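Local coordinates for 6-phosphogluconolactonase (Thermotoga maritima, PDB 1VL1), which hydrolyses 6-phosphogluconolactone to 6-phosphogluconate, the second step of the oxidative pentose phosphate pathway, at residues Arg198-Ile209 with Glu224-Lys232. Residues are numbered along the deposited sequence; the frame is centred on the assembly and turned at random.
Sequences RGKEKINRLTEI and EKTVWFVGK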
loop_
_atom_site.group_PDB
_atom_site.type_symbol
_atom_site.label_atom_id
_atom_site.label_comp_id
_atom_site.label_asym_id
_atom_site.label_seq_id
_atom_site.Cartn_x
_atom_site.Cartn_y
_atom_site.Cartn_z
ATOM N N ARG A 198 0.696 -2.704 14.126
ATOM C CA ARG A 198 0.657 -2.420 15.544
ATOM C C ARG A 198 -0.079 -3.520 16.286
ATOM O O ARG A 198 -1.085 -4.066 15.773
ATOM C CB ARG A 198 -0.017 -1.077 15.841
ATOM C CG ARG A 198 0.672 0.133 15.216
ATOM C CD ARG A 198 -0.085 1.405 15.417
ATOM N NE ARG A 198 0.171 1.993 16.715
ATOM C CZ ARG A 198 -0.057 3.281 17.008
ATOM N NH1 ARG A 198 -0.545 4.126 16.099
ATOM N NH2 ARG A 198 0.212 3.724 18.205
ATOM N N GLY A 199 0.418 -3.840 17.475
ATOM C CA GLY A 199 -0.288 -4.688 18.405
ATOM C C GLY A 199 0.147 -6.139 18.390
ATOM O O GLY A 199 0.824 -6.621 17.477
ATOM N N LYS A 200 -0.300 -6.851 19.427
ATOM C CA LYS A 200 0.181 -8.212 19.721
ATOM C C LYS A 200 -0.152 -9.209 18.634
ATOM O O LYS A 200 0.673 -10.039 18.291
ATOM C CB LYS A 200 -0.368 -8.698 21.068
ATOM C CG LYS A 200 0.339 -8.028 22.229
ATOM C CD LYS A 200 -0.082 -8.509 23.605
ATOM C CE LYS A 200 0.757 -7.800 24.670
ATOM N NZ LYS A 200 0.208 -7.952 26.039
ATOM N N GLU A 201 -1.350 -9.151 18.087
ATOM C CA GLU A 201 -1.721 -10.153 17.072
ATOM C C GLU A 201 -0.881 -10.057 15.818
ATOM O O GLU A 201 -0.491 -11.086 15.239
ATOM C CB GLU A 201 -3.198 -10.050 16.701
ATOM C CG GLU A 201 -3.759 -11.308 16.081
ATOM C CD GLU A 201 -3.836 -12.510 17.029
ATOM O OE1 GLU A 201 -3.390 -12.457 18.210
ATOM O OE2 GLU A 201 -4.383 -13.546 16.590
ATOM N N LYS A 202 -0.629 -8.830 15.366
ATOM C CA LYS A 202 0.164 -8.637 14.165
ATOM C C LYS A 202 1.636 -8.938 14.446
ATOM O O LYS A 202 2.322 -9.480 13.604
ATOM C CB LYS A 202 -0.017 -7.268 13.583
ATOM C CG LYS A 202 -1.460 -7.054 13.168
ATOM C CD LYS A 202 -1.621 -5.839 12.443
ATOM C CE LYS A 202 -3.103 -5.585 12.149
ATOM N NZ LYS A 202 -3.177 -4.365 11.312
ATOM N N ILE A 203 2.107 -8.620 15.649
ATOM C CA ILE A 203 3.445 -9.081 16.063
ATOM C C ILE A 203 3.538 -10.612 15.992
ATOM O O ILE A 203 4.511 -11.180 15.501
ATOM C CB ILE A 203 3.803 -8.566 17.487
ATOM C CG1 ILE A 203 4.042 -7.062 17.444
ATOM C CG2 ILE A 203 5.043 -9.270 17.966
ATOM C CD1 ILE A 203 3.998 -6.410 18.752
ATOM N N ASN A 204 2.489 -11.294 16.412
ATOM C CA ASN A 204 2.485 -12.751 16.355
ATOM C C ASN A 204 2.650 -13.179 14.897
ATOM O O ASN A 204 3.478 -14.049 14.566
ATOM C CB ASN A 204 1.173 -13.332 16.912
ATOM C CG ASN A 204 1.086 -13.269 18.393
ATOM O OD1 ASN A 204 2.091 -13.311 19.081
ATOM N ND2 ASN A 204 -0.144 -13.193 18.911
ATOM N N ARG A 205 1.891 -12.547 14.004
ATOM C CA ARG A 205 2.006 -12.889 12.582
ATOM C C ARG A 205 3.415 -12.592 12.049
ATOM O O ARG A 205 3.976 -13.384 11.293
ATOM C CB ARG A 205 1.008 -12.139 11.719
ATOM C CG ARG A 205 -0.440 -12.443 12.004
ATOM C CD ARG A 205 -0.906 -13.860 11.680
ATOM N NE ARG A 205 -0.650 -14.774 12.760
ATOM C CZ ARG A 205 -1.329 -14.800 13.909
ATOM N NH1 ARG A 205 -2.331 -13.953 14.141
ATOM N NH2 ARG A 205 -1.013 -15.678 14.842
ATOM N N LEU A 206 3.983 -11.444 12.443
ATOM C CA LEU A 206 5.358 -11.154 12.057
ATOM C C LEU A 206 6.331 -12.197 12.568
ATOM O O LEU A 206 7.249 -12.620 11.849
ATOM C CB LEU A 206 5.785 -9.757 12.477
ATOM C CG LEU A 206 7.268 -9.449 12.165
ATOM C CD1 LEU A 206 7.532 -9.461 10.671
ATOM C CD2 LEU A 206 7.539 -8.082 12.724
ATOM N N THR A 207 6.153 -12.688 13.799
ATOM C CA THR A 207 7.062 -13.764 14.256
ATOM C C THR A 207 6.950 -15.039 13.415
ATOM O O THR A 207 7.924 -15.705 13.199
ATOM C CB THR A 207 6.907 -14.103 15.718
ATOM O OG1 THR A 207 5.604 -14.599 16.006
ATOM C CG2 THR A 207 7.153 -12.839 16.609
ATOM N N GLU A 208 5.733 -15.343 12.961
ATOM C CA GLU A 208 5.524 -16.464 12.063
ATOM C C GLU A 208 6.258 -16.251 10.734
ATOM O O GLU A 208 6.897 -17.175 10.221
ATOM C CB GLU A 208 4.013 -16.684 11.870
ATOM C CG GLU A 208 3.303 -17.090 13.166
ATOM C CD GLU A 208 1.772 -17.083 13.094
ATOM O OE1 GLU A 208 1.190 -16.711 12.067
ATOM O OE2 GLU A 208 1.168 -17.430 14.124
ATOM N N ILE A 209 6.217 -15.029 10.211
ATOM C CA ILE A 209 6.950 -14.639 8.991
ATOM C C ILE A 209 8.467 -14.818 9.173
ATOM O O ILE A 209 9.159 -15.337 8.288
ATOM C CB ILE A 209 6.565 -13.199 8.583
ATOM C CG1 ILE A 209 5.173 -13.249 7.946
ATOM C CG2 ILE A 209 7.514 -12.636 7.593
ATOM C CD1 ILE A 209 4.443 -11.948 7.915
ATOM N N GLU A 224 15.296 -3.313 -2.906
ATOM C CA GLU A 224 16.424 -2.775 -2.165
ATOM C C GLU A 224 16.300 -3.117 -0.686
ATOM O O GLU A 224 17.261 -3.551 -0.047
ATOM C CB GLU A 224 16.519 -1.267 -2.360
ATOM C CG GLU A 224 16.997 -0.860 -3.742
ATOM C CD GLU A 224 18.390 -1.363 -4.016
ATOM O OE1 GLU A 224 19.281 -1.149 -3.151
ATOM O OE2 GLU A 224 18.602 -1.993 -5.083
ATOM N N LYS A 225 15.108 -2.924 -0.157
ATOM C CA LYS A 225 14.865 -3.098 1.277
ATOM C C LYS A 225 13.413 -3.318 1.637
ATOM O O LYS A 225 12.540 -2.770 1.010
ATOM C CB LYS A 225 15.348 -1.858 2.018
ATOM C CG LYS A 225 15.772 -2.130 3.427
ATOM C CD LYS A 225 16.388 -0.885 4.117
ATOM C CE LYS A 225 17.640 -0.473 3.448
ATOM N NZ LYS A 225 18.565 0.296 4.364
ATOM N N THR A 226 13.182 -4.128 2.678
ATOM C CA THR A 226 11.890 -4.263 3.311
ATOM C C THR A 226 12.037 -3.805 4.758
ATOM O O THR A 226 12.979 -4.175 5.454
ATOM C CB THR A 226 11.424 -5.705 3.288
ATOM O OG1 THR A 226 11.420 -6.180 1.932
ATOM C CG2 THR A 226 10.060 -5.839 3.754
ATOM N N VAL A 227 11.135 -2.939 5.168
ATOM C CA VAL A 227 11.156 -2.351 6.501
ATOM C C VAL A 227 9.830 -2.517 7.186
ATOM O O VAL A 227 8.790 -2.177 6.621
ATOM C CB VAL A 227 11.435 -0.845 6.406
ATOM C CG1 VAL A 227 11.450 -0.258 7.831
ATOM C CG2 VAL A 227 12.785 -0.546 5.671
ATOM N N TRP A 228 9.840 -3.009 8.426
ATOM C CA TRP A 228 8.642 -3.091 9.239
ATOM C C TRP A 228 8.740 -2.007 10.343
ATOM O O TRP A 228 9.744 -1.881 11.020
ATOM C CB TRP A 228 8.523 -4.455 9.906
ATOM C CG TRP A 228 8.319 -5.592 8.922
ATOM C CD1 TRP A 228 9.268 -6.119 8.099
ATOM C CD2 TRP A 228 7.126 -6.325 8.679
ATOM N NE1 TRP A 228 8.744 -7.130 7.351
ATOM C CE2 TRP A 228 7.408 -7.253 7.653
ATOM C CE3 TRP A 228 5.846 -6.279 9.192
ATOM C CZ2 TRP A 228 6.478 -8.162 7.195
ATOM C CZ3 TRP A 228 4.915 -7.190 8.723
ATOM C CH2 TRP A 228 5.235 -8.096 7.716
ATOM N N PHE A 229 7.648 -1.264 10.522
ATOM C CA PHE A 229 7.526 -0.349 11.644
ATOM C C PHE A 229 6.457 -0.966 12.538
ATOM O O PHE A 229 5.267 -0.987 12.174
ATOM C CB PHE A 229 7.104 1.040 11.153
ATOM C CG PHE A 229 8.110 1.716 10.302
ATOM C CD1 PHE A 229 9.187 2.313 10.863
ATOM C CD2 PHE A 229 7.963 1.776 8.907
ATOM C CE1 PHE A 229 10.156 2.930 10.075
ATOM C CE2 PHE A 229 8.936 2.415 8.113
ATOM C CZ PHE A 229 9.996 3.004 8.690
ATOM N N VAL A 230 6.877 -1.475 13.685
ATOM C CA VAL A 230 6.027 -2.262 14.562
ATOM C C VAL A 230 5.764 -1.535 15.866
ATOM O O VAL A 230 6.703 -1.228 16.619
ATOM C CB VAL A 230 6.690 -3.577 14.880
ATOM C CG1 VAL A 230 5.756 -4.460 15.750
ATOM C CG2 VAL A 230 7.105 -4.266 13.579
ATOM N N GLY A 231 4.487 -1.223 16.103
ATOM C CA GLY A 231 4.056 -0.541 17.323
ATOM C C GLY A 231 3.470 -1.517 18.339
ATOM O O GLY A 231 2.931 -2.542 17.968
ATOM N N LYS A 232 3.584 -1.155 19.618
ATOM C CA LYS A 232 3.020 -1.882 20.789
ATOM C C LYS A 232 4.008 -2.837 21.498
ATOM O O LYS A 232 5.242 -2.609 21.546
ATOM C CB LYS A 232 1.730 -2.645 20.439
ATOM C CG LYS A 232 0.422 -1.855 20.565
ATOM C CD LYS A 232 0.272 -0.737 19.554
ATOM C CE LYS A 232 -1.209 -0.308 19.470
ATOM N NZ LYS A 232 -1.546 0.640 18.335
#
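Arg198 and Gly231 form a parallel beta bridge at the ends of their strands, with the amide N of Gly199 bonded to Gly231 O at 2.9 Å and almost straight (169° at the hydrogen). Gly199 is the N-cap residue of the helix that begins at Lys200, so this bond ties the helix start to the sheet. From there helix 200-209 runs back over strand 225-231 at 141° to it, the axes approaching to 9.0 Å, as expected for the beta-alpha-beta unit of strand 192-198, helix 200-210 and strand 225-231, whose two strands are parallel neighbours.

Beneath the helix, Ile203, Leu206 and Ile209 meet Val230 and Trp228. Leu206 CD1 sits squarely on the indole, 3.6 Å from the centroid of the six-membered ring and 6° off its normal, a CH-pi contact. The leucine's branch point CG stands anti to the backbone N, and from it the methyls diverge, CD1 to the indole and CD2 to Val230 CG2. Ile203 CG1 packs 3.5 Å from Val230 CG1, the valine's other methyl, while Ile209 CD1 reaches Trp228 CH2 at 3.9 Å. Phe195 of the neighbouring strand stacks with Trp228.

At the C-terminus, CB and CG of Lys232 pack on Gly199, and CD crosses near Arg198 CB. Lys232 NZ is modelled 2.7 Å from Arg198 NE, but both are donors and both side chains probably charged, so the placement of the lysine end is doubtful. The contact therefore rests on apolar packing between helix and sheet, fastened at one end by a backbone hydrogen bond.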